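PDB 5K8J: VapB family protein from Caulobacter crescentus, which probably neutralises its partner VapC, a PIN-domain ribonuclease toxin, and binds DNA as the antitoxin of the VapBC1 toxin-antitoxin pair. Local coordinates for residues V59-L62 with N63-R67. Sequence-based numbering, arbitrary orientation.
Sequences VATL and NQMPR
Asn63 folds back along the last full turn of the helix to lie beside Val59, the two side chains pointing the same way. Its backbone N donates to Val59 O (2.9 Å), and with CG set anti to its own carbonyl carbon (chi1 -73°) the amide is carried back over that same carbonyl, bringing ND2 to 3.6 Å from Val59 CG1. ND2 also comes close to Val59 O, but at too poor an angle to bond. A short polar residue such as asparagine suits this exposed end of the helix, whereas the branched Val59 also packs on Thr25 of the VapC chain.

Here helix 55-64, the antitoxin segment that follows the paired strands, runs out into an extended tail. An i to i+4 bond from Gln64 N to Ala60 O spans 3.1 Å, and a weak second one reaches Thr61 O. Met65 N bonds to Leu62 O, three residues back, from well above the carbonyl plane. Leu62 O has a further donor in Arg58 NH1 of VapC, which also bonds to Pro66 O and so bridges the helix end and the tail.

Leu62 is buried, as its branched apolar side chain befits, and packs on Val61 of VapC. Selenomethionine Met65 reaches back over the final turn, its CG 3.3 Å from Thr61 O; its long, flexible apolar chain can lay SE 4.1 Å from Thr61 CG2 and, more loosely, near Leu62 CD2. Thr61 has two roles: CG2 meets the selenium, and OG1 bonds to Asp57 O one turn earlier.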
loop_
_atom_site.group_PDB
_atom_site.type_symbol
_atom_site.label_atom_id
_atom_site.label_comp_id
_atom_site.label_asym_id
_atom_site.label_seq_id
_atom_site.Cartn_x
_atom_site.Cartn_y
_atom_site.Cartn_z
ATOM N N VAL A 59 -21.383 18.324 -24.189
ATOM C CA VAL A 59 -22.114 19.558 -23.935
ATOM C C VAL A 59 -23.091 19.852 -25.073
ATOM O O VAL A 59 -24.216 20.318 -24.839
ATOM C CB VAL A 59 -21.123 20.704 -23.693
ATOM C CG1 VAL A 59 -21.835 22.043 -23.764
ATOM C CG2 VAL A 59 -20.454 20.517 -22.337
ATOM N N ALA A 60 -22.716 19.536 -26.311
ATOM C CA ALA A 60 -23.647 19.748 -27.419
ATOM C C ALA A 60 -24.836 18.809 -27.321
ATOM O O ALA A 60 -25.976 19.202 -27.607
ATOM C CB ALA A 60 -22.938 19.555 -28.752
ATOM N N THR A 61 -24.588 17.557 -26.935
ATOM C CA THR A 61 -25.677 16.603 -26.761
ATOM C C THR A 61 -26.634 17.070 -25.676
ATOM O O THR A 61 -27.856 17.073 -25.868
ATOM C CB THR A 61 -25.110 15.224 -26.428
ATOM O OG1 THR A 61 -24.354 14.752 -27.551
ATOM C CG2 THR A 61 -26.233 14.225 -26.108
ATOM N N LEU A 62 -26.093 17.463 -24.518
ATOM C CA LEU A 62 -26.935 17.984 -23.443
ATOM C C LEU A 62 -27.740 19.203 -23.898
ATOM O O LEU A 62 -28.910 19.351 -23.528
ATOM C CB LEU A 62 -26.070 18.331 -22.237
ATOM C CG LEU A 62 -25.462 17.124 -21.513
ATOM C CD1 LEU A 62 -24.457 17.557 -20.478
ATOM C CD2 LEU A 62 -26.544 16.260 -20.867
ATOM N N ASN A 63 -27.127 20.106 -24.664
ATOM C CA ASN A 63 -27.843 21.314 -25.079
ATOM C C ASN A 63 -28.927 21.035 -26.110
ATOM O O ASN A 63 -29.848 21.847 -26.254
ATOM C CB ASN A 63 -26.861 22.345 -25.611
ATOM C CG ASN A 63 -26.043 22.988 -24.496
ATOM O OD1 ASN A 63 -26.438 22.953 -23.333
ATOM N ND2 ASN A 63 -24.914 23.585 -24.848
ATOM N N GLN A 64 -28.848 19.921 -26.833
ATOM C CA GLN A 64 -29.928 19.545 -27.739
ATOM C C GLN A 64 -31.101 18.911 -27.004
ATOM O O GLN A 64 -32.153 18.696 -27.606
ATOM C CB GLN A 64 -29.417 18.568 -28.796
ATOM C CG GLN A 64 -28.485 19.179 -29.833
ATOM C CD GLN A 64 -27.630 18.130 -30.534
ATOM O OE1 GLN A 64 -27.562 16.976 -30.100
ATOM N NE2 GLN A 64 -26.977 18.523 -31.625
HETATM N N MSE A 65 -30.937 18.593 -25.728
HETATM C CA MSE A 65 -31.971 17.935 -24.954
HETATM C C MSE A 65 -32.688 18.944 -24.075
HETATM O O MSE A 65 -32.083 19.940 -23.673
HETATM C CB MSE A 65 -31.356 16.850 -24.083
HETATM C CG MSE A 65 -30.719 15.745 -24.874
HETATM SE SE MSE A 65 -29.567 14.686 -23.721
HETATM C CE MSE A 65 -30.896 13.709 -22.767
ATOM N N PRO A 66 -33.954 18.689 -23.754
ATOM C CA PRO A 66 -34.635 19.523 -22.759
ATOM C C PRO A 66 -33.942 19.382 -21.416
ATOM O O PRO A 66 -33.263 18.395 -21.157
ATOM C CB PRO A 66 -36.054 18.948 -22.712
ATOM C CG PRO A 66 -36.182 18.097 -23.934
ATOM C CD PRO A 66 -34.817 17.601 -24.237
ATOM N N ARG A 67 -34.145 20.360 -20.549
ATOM C CA ARG A 67 -33.597 20.269 -19.209
ATOM C C ARG A 67 -34.694 20.245 -18.155
ATOM O O ARG A 67 -35.829 20.679 -18.399
ATOM C CB ARG A 67 -32.641 21.433 -18.933
ATOM C CG ARG A 67 -33.310 22.748 -18.773
ATOM C CD ARG A 67 -32.274 23.863 -18.713
ATOM N NE ARG A 67 -32.884 25.163 -18.957
ATOM C CZ ARG A 67 -32.255 26.326 -18.827
ATOM N NH1 ARG A 67 -30.985 26.358 -18.440
ATOM N NH2 ARG A 67 -32.899 27.461 -19.080
#